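Local coordinates for protein lysyl oxidase (Pichia pastoris, PDB 1W7C) that probably oxidises primary amines, including lysine side chains, using a copper ion and a topaquinone cofactor formed from one of its own residues, at residues L369-D374 against E726-G731; Y381-T386 against F392-L397. All coordinates share one frame; numbering follows the deposited sequence.

Contact 1: L369-D374 against E726-G731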
loop_
_atom_site.group_PDB
_atom_site.type_symbol
_atom_site.label_atom_id
_atom_site.label_comp_id
_atom_site.label_asym_id
_atom_site.label_seq_id
_atom_site.Cartn_x
_atom_site.Cartn_y
_atom_site.Cartn_z
ATOM N N LEU A 369 19.315 -6.573 14.750
ATOM C CA LEU A 369 18.570 -5.323 14.581
ATOM C C LEU A 369 19.207 -4.212 15.423
ATOM O O LEU A 369 19.679 -4.450 16.520
ATOM C CB LEU A 369 17.114 -5.527 15.018
ATOM C CG LEU A 369 16.300 -6.472 14.176
ATOM C CD1 LEU A 369 15.102 -6.999 14.941
ATOM C CD2 LEU A 369 15.887 -5.808 12.914
ATOM N N VAL A 370 19.175 -2.990 14.894
ATOM C CA VAL A 370 19.667 -1.785 15.599
ATOM C C VAL A 370 18.526 -1.214 16.413
ATOM O O VAL A 370 17.563 -0.689 15.852
ATOM C CB VAL A 370 20.180 -0.749 14.617
ATOM C CG1 VAL A 370 20.641 0.481 15.362
ATOM C CG2 VAL A 370 21.317 -1.371 13.716
ATOM N N PRO A 371 18.617 -1.291 17.737
ATOM C CA PRO A 371 17.550 -0.764 18.587
ATOM C C PRO A 371 17.241 0.706 18.297
ATOM O O PRO A 371 18.145 1.492 17.980
ATOM C CB PRO A 371 18.125 -0.915 20.029
ATOM C CG PRO A 371 19.061 -2.075 19.901
ATOM C CD PRO A 371 19.699 -1.888 18.560
ATOM N N GLY A 372 15.967 1.058 18.424
ATOM C CA GLY A 372 15.487 2.418 18.269
ATOM C C GLY A 372 15.290 2.841 16.830
ATOM O O GLY A 372 14.438 3.692 16.565
ATOM N N TYR A 373 16.054 2.259 15.904
ATOM C CA TYR A 373 16.058 2.666 14.515
ATOM C C TYR A 373 15.401 1.622 13.620
ATOM O O TYR A 373 14.502 1.910 12.841
ATOM C CB TYR A 373 17.489 2.941 14.059
ATOM C CG TYR A 373 18.043 4.220 14.654
ATOM C CD1 TYR A 373 18.605 4.240 15.918
ATOM C CD2 TYR A 373 17.937 5.428 13.965
ATOM C CE1 TYR A 373 19.062 5.420 16.464
ATOM C CE2 TYR A 373 18.414 6.624 14.507
ATOM C CZ TYR A 373 18.964 6.602 15.764
ATOM O OH TYR A 373 19.488 7.725 16.356
ATOM N N ASP A 374 15.861 0.386 13.730
ATOM C CA ASP A 374 15.267 -0.691 12.958
ATOM C C ASP A 374 13.871 -1.069 13.462
ATOM O O ASP A 374 13.041 -1.513 12.659
ATOM C CB ASP A 374 16.145 -1.938 12.926
ATOM C CG ASP A 374 17.323 -1.831 11.987
ATOM O OD1 ASP A 374 17.308 -1.036 11.017
ATOM O OD2 ASP A 374 18.329 -2.557 12.194
ATOM N N GLU A 726 23.357 -0.911 23.868
ATOM C CA GLU A 726 24.469 -1.716 24.375
ATOM C C GLU A 726 24.387 -3.197 23.988
ATOM O O GLU A 726 25.411 -3.886 23.987
ATOM C CB GLU A 726 24.598 -1.573 25.910
ATOM C CG GLU A 726 23.509 -2.298 26.713
ATOM C CD GLU A 726 22.160 -1.580 26.733
ATOM O OE1 GLU A 726 22.081 -0.420 26.274
ATOM O OE2 GLU A 726 21.169 -2.181 27.212
ATOM N N ASP A 727 23.183 -3.673 23.665
ATOM C CA ASP A 727 22.961 -5.055 23.263
ATOM C C ASP A 727 23.320 -5.295 21.777
ATOM O O ASP A 727 23.385 -6.442 21.336
ATOM C CB ASP A 727 21.486 -5.455 23.479
ATOM C CG ASP A 727 21.090 -5.556 24.933
ATOM O OD1 ASP A 727 21.969 -5.461 25.807
ATOM O OD2 ASP A 727 19.899 -5.754 25.281
ATOM N N TYR A 728 23.507 -4.232 20.991
ATOM C CA TYR A 728 23.861 -4.363 19.575
ATOM C C TYR A 728 25.357 -4.454 19.392
ATOM O O TYR A 728 26.107 -3.495 19.674
ATOM C CB TYR A 728 23.308 -3.202 18.768
ATOM C CG TYR A 728 23.633 -3.291 17.299
ATOM C CD1 TYR A 728 22.893 -4.100 16.450
ATOM C CD2 TYR A 728 24.686 -2.568 16.751
ATOM C CE1 TYR A 728 23.174 -4.200 15.098
ATOM C CE2 TYR A 728 24.970 -2.651 15.385
ATOM C CZ TYR A 728 24.209 -3.477 14.572
ATOM O OH TYR A 728 24.466 -3.579 13.227
ATOM N N THR A 729 25.788 -5.640 18.989
ATOM C CA THR A 729 27.130 -5.839 18.526
ATOM C C THR A 729 27.065 -6.247 17.063
ATOM O O THR A 729 26.267 -7.112 16.633
ATOM C CB THR A 729 27.945 -6.857 19.379
ATOM O OG1 THR A 729 29.164 -7.175 18.688
ATOM C CG2 THR A 729 27.220 -8.213 19.548
ATOM N N TYR A 730 27.963 -5.638 16.294
ATOM C CA TYR A 730 28.122 -5.939 14.882
ATOM C C TYR A 730 28.521 -7.400 14.690
ATOM O O TYR A 730 29.185 -7.998 15.525
ATOM C CB TYR A 730 29.179 -5.013 14.261
ATOM C CG TYR A 730 29.342 -5.179 12.765
ATOM C CD1 TYR A 730 28.607 -4.405 11.867
ATOM C CD2 TYR A 730 30.231 -6.120 12.250
ATOM C CE1 TYR A 730 28.754 -4.582 10.488
ATOM C CE2 TYR A 730 30.388 -6.299 10.891
ATOM C CZ TYR A 730 29.650 -5.531 10.010
ATOM O OH TYR A 730 29.817 -5.723 8.664
ATOM N N GLY A 731 28.085 -7.970 13.580
ATOM C CA GLY A 731 28.497 -9.298 13.181
ATOM C C GLY A 731 27.318 -10.220 13.000
ATOM O O GLY A 731 26.163 -9.894 13.350
#

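Contact 2: Y381-T386 against F392-L397. With NAG (2-acetamido-2-deoxy-beta-D-glucopyranose), chain T.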
loop_
_atom_site.group_PDB
_atom_site.type_symbol
_atom_site.label_atom_id
_atom_site.label_comp_id
_atom_site.label_asym_id
_atom_site.label_seq_id
_atom_site.Cartn_x
_atom_site.Cartn_y
_atom_site.Cartn_z
ATOM N N TYR A 381 12.914 -7.847 21.914
ATOM C CA TYR A 381 13.829 -8.540 21.015
ATOM C C TYR A 381 14.036 -9.992 21.418
ATOM O O TYR A 381 14.036 -10.329 22.625
ATOM C CB TYR A 381 15.198 -7.839 21.024
ATOM C CG TYR A 381 15.170 -6.533 20.327
ATOM C CD1 TYR A 381 14.957 -5.377 21.015
ATOM C CD2 TYR A 381 15.287 -6.462 18.944
ATOM C CE1 TYR A 381 14.886 -4.164 20.385
ATOM C CE2 TYR A 381 15.224 -5.272 18.296
ATOM C CZ TYR A 381 15.019 -4.119 19.010
ATOM O OH TYR A 381 14.934 -2.910 18.361
ATOM N N PHE A 382 14.244 -10.826 20.403
ATOM C CA PHE A 382 14.351 -12.279 20.568
ATOM C C PHE A 382 15.579 -12.852 19.913
ATOM O O PHE A 382 16.006 -12.390 18.865
ATOM C CB PHE A 382 13.043 -12.952 20.054
ATOM C CG PHE A 382 11.883 -12.556 20.914
ATOM C CD1 PHE A 382 11.191 -11.385 20.661
ATOM C CD2 PHE A 382 11.606 -13.249 22.093
ATOM C CE1 PHE A 382 10.215 -10.936 21.551
ATOM C CE2 PHE A 382 10.627 -12.814 22.977
ATOM C CZ PHE A 382 9.916 -11.668 22.691
ATOM N N THR A 383 16.149 -13.848 20.585
ATOM C CA THR A 383 17.361 -14.524 20.176
ATOM C C THR A 383 16.980 -15.805 19.446
ATOM O O THR A 383 16.099 -16.566 19.899
ATOM C CB THR A 383 18.172 -14.870 21.439
ATOM O OG1 THR A 383 18.551 -13.664 22.109
ATOM C CG2 THR A 383 19.460 -15.580 21.072
ATOM N N THR A 384 17.668 -16.055 18.334
ATOM C CA THR A 384 17.523 -17.275 17.563
ATOM C C THR A 384 18.901 -17.874 17.302
ATOM O O THR A 384 19.898 -17.281 17.654
ATOM C CB THR A 384 16.806 -17.018 16.225
ATOM O OG1 THR A 384 17.584 -16.095 15.446
ATOM C CG2 THR A 384 15.437 -16.396 16.464
ATOM N N ASP A 385 18.940 -19.014 16.626
ATOM C CA ASP A 385 20.221 -19.675 16.387
ATOM C C ASP A 385 20.217 -20.446 15.105
ATOM O O ASP A 385 19.147 -20.743 14.534
ATOM C CB ASP A 385 20.584 -20.576 17.583
ATOM C CG ASP A 385 19.439 -21.430 18.012
ATOM O OD1 ASP A 385 19.004 -22.317 17.221
ATOM O OD2 ASP A 385 18.907 -21.262 19.136
ATOM N N THR A 386 21.425 -20.695 14.600
ATOM C CA THR A 386 21.651 -21.536 13.440
ATOM C C THR A 386 22.916 -22.355 13.707
ATOM O O THR A 386 23.673 -22.086 14.640
ATOM C CB THR A 386 21.871 -20.706 12.155
ATOM O OG1 THR A 386 22.945 -19.787 12.388
ATOM C CG2 THR A 386 20.628 -19.884 11.781
ATOM N N PHE A 392 27.881 -23.341 16.168
ATOM C CA PHE A 392 26.561 -22.908 16.577
ATOM C C PHE A 392 26.587 -21.401 16.752
ATOM O O PHE A 392 27.422 -20.878 17.474
ATOM C CB PHE A 392 26.183 -23.639 17.874
ATOM C CG PHE A 392 24.777 -23.361 18.382
ATOM C CD1 PHE A 392 24.524 -22.301 19.249
ATOM C CD2 PHE A 392 23.728 -24.198 18.039
ATOM C CE1 PHE A 392 23.231 -22.073 19.759
ATOM C CE2 PHE A 392 22.442 -23.975 18.522
ATOM C CZ PHE A 392 22.194 -22.915 19.395
ATOM N N TYR A 393 25.664 -20.710 16.078
ATOM C CA TYR A 393 25.580 -19.248 16.087
ATOM C C TYR A 393 24.346 -18.821 16.905
ATOM O O TYR A 393 23.214 -19.192 16.570
ATOM C CB TYR A 393 25.418 -18.703 14.659
ATOM C CG TYR A 393 26.602 -18.868 13.725
ATOM C CD1 TYR A 393 26.932 -20.114 13.198
ATOM C CD2 TYR A 393 27.345 -17.770 13.321
ATOM C CE1 TYR A 393 27.981 -20.259 12.322
ATOM C CE2 TYR A 393 28.397 -17.907 12.452
ATOM C CZ TYR A 393 28.725 -19.160 11.965
ATOM O OH TYR A 393 29.776 -19.319 11.104
ATOM N N ASN A 394 24.570 -18.029 17.939
ATOM C CA ASN A 394 23.510 -17.444 18.720
ATOM C C ASN A 394 23.364 -16.001 18.263
ATOM O O ASN A 394 24.314 -15.218 18.351
ATOM C CB ASN A 394 23.921 -17.487 20.185
ATOM C CG ASN A 394 22.787 -17.738 21.128
ATOM O OD1 ASN A 394 21.742 -18.253 20.764
ATOM N ND2 ASN A 394 23.045 -17.434 22.395
ATOM N N ARG A 395 22.172 -15.610 17.853
ATOM C CA ARG A 395 21.937 -14.273 17.327
ATOM C C ARG A 395 20.943 -13.529 18.181
ATOM O O ARG A 395 19.749 -13.778 18.137
ATOM C CB ARG A 395 21.400 -14.361 15.901
ATOM C CG ARG A 395 22.432 -14.559 14.879
ATOM C CD ARG A 395 21.955 -14.416 13.433
ATOM N NE ARG A 395 23.011 -14.919 12.585
ATOM C CZ ARG A 395 23.294 -16.198 12.437
ATOM N NH1 ARG A 395 22.488 -17.124 12.938
ATOM N NH2 ARG A 395 24.328 -16.556 11.682
ATOM N N THR A 396 21.450 -12.624 18.997
ATOM C CA THR A 396 20.586 -11.773 19.793
ATOM C C THR A 396 20.036 -10.690 18.864
ATOM O O THR A 396 20.536 -10.437 17.750
ATOM C CB THR A 396 21.326 -11.145 20.968
ATOM O OG1 THR A 396 22.340 -10.291 20.463
ATOM C CG2 THR A 396 22.025 -12.254 21.787
ATOM N N LEU A 397 18.957 -10.092 19.318
ATOM C CA LEU A 397 18.283 -9.032 18.574
ATOM C C LEU A 397 17.958 -9.487 17.138
ATOM O O LEU A 397 18.035 -8.728 16.175
ATOM C CB LEU A 397 19.088 -7.735 18.615
ATOM C CG LEU A 397 19.044 -6.898 19.935
ATOM C CD1 LEU A 397 19.131 -7.622 21.259
ATOM C CD2 LEU A 397 20.047 -5.808 19.785
HETATM C C1 NAG T . 21.923 -17.426 23.299
HETATM C C2 NAG T . 22.539 -18.256 24.444
HETATM C C3 NAG T . 21.628 -18.278 25.666
HETATM C C4 NAG T . 21.304 -16.850 26.085
HETATM C C5 NAG T . 20.787 -16.050 24.873
HETATM C C6 NAG T . 20.560 -14.579 25.240
HETATM C C7 NAG T . 24.102 -20.082 24.092
HETATM C C8 NAG T . 24.227 -21.563 24.292
HETATM N N2 NAG T . 22.855 -19.612 24.035
HETATM O O3 NAG T . 22.242 -18.944 26.756
HETATM O O4 NAG T . 20.373 -16.872 27.151
HETATM O O5 NAG T . 21.738 -16.120 23.827
HETATM O O6 NAG T . 21.814 -13.962 25.457
HETATM O O7 NAG T . 25.110 -19.377 23.994
HETATM O O HOH W 1 17.667 -11.028 21.729
HETATM O O HOH W 2 19.938 -17.006 14.177
HETATM O O HOH W 3 19.388 -19.365 20.763
HETATM O O HOH W 4 24.952 -19.299 10.698
#

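Contact 1: L369-D374 against E726-G731
Tyr728, in the loop before the last strand of the chain, packs on Leu369, Val370 and Pro371 at the interface between the two subunits. The three residues belong to the loop that leads into strand 380-388. No hydrogen bond crosses between the two segments. Val370 CG2 lies over one face of the Tyr728 ring, offset toward the rim, in a CH-pi contact of 4.0 Å to the centroid and 26° off the ring normal. With chi1 at -180° the Tyr728 ring is swung out from the backbone N toward Leu369 and Val370. Ring atom Tyr728 CD1 comes within 3.2 Å of Leu369 O. Nearer the backbone, Pro371 CD touches Tyr728 CB at 3.8 Å.

The loop is shaped by a type II beta turn with Pro371 and Gly372 at its corners. The turn's own bond, Tyr373 N to Val370 O, is weak at 3.3 Å. From the residue after the turn, Asp374 N reaches back to Val370 O at 2.9 Å. Asp374 OD2 accepts a nearly straight bond from Val370 N (2.9 Å, 172°), so Asp374 is tied back to Val370 by side chain and backbone. The Tyr728 hydroxyl bonds to Ser419 of the second subunit, and Asp374 OD1 forms a salt bridge with Arg412 of that subunit. The contact is buried interface packing of the copper amine oxidase homodimer: an aromatic ring lodged against a loop of its own chain, with its polar end tied to the partner subunit.

Contact 2: Y381-T386 against F392-L397
Arg395 NH1 donates to Thr386 OG1 across a beta hairpin (2.8 Å, 171°), with the oxygen in the guanidinium plane. Two waters also lie in that plane, at the group's edge. One links Arg395 NH1 to Thr384 OG1, which is also hydrogen-bonded to Ser398 OG. The other links Arg395 NH2 to Thr386 OG1. Arg395 NE is held by the backbone O of Arg366, so the group is gripped on several sides.

The strands are antiparallel. Thr384 with Arg395 and Thr386 with Tyr393 are hydrogen-bonded pairs. Asp385 with Asn394 is the non-hydrogen-bonded pair between them. A water joins Asp385 OD2 to Asn394 OD1, while Ser23 bonds Asp385 OD1. Asn394 ND2 carries the N-linked sugar, and Thr383 CG2 lies 3.6 Å from the sugar's O5.

Phe392 chi1 of -176° turns its ring across to the other strand, where Phe392 CZ meets Asp385 CB at 3.4 Å. The Thr386 carbonyl O lies over one face of this ring. Replacing Phe392 by an alanine is likely to open a gap beside Asp385 CB and to strip the ring from the Thr386 carbonyl.

At the other end, Leu397 CG makes an off-centre, oblique CH-pi contact with the Tyr381 ring, 4.3 Å from its centroid.

In the fold
From the N terminus, the chain first reaches 369-374, then continues through a short loop into strand 380-388. It turns and returns along strand 391-405, and contact 2 closes this short hairpin with five residues between its segments. The chain then passes through much of the enzyme domain, including the copper ligands, before 726-731 returns to 369-374. Contact 1 thus closes a loop of 351 residues, and contact 2 lies within it. The contacts also touch directly. Leu369 N probably bonds to Leu397 O (2.9 Å), and Asp727 O packs on Leu397 CD2. Strand 734-737, just after 726-731, pairs with strand 391-405, so the chain's end is tied to the hairpin.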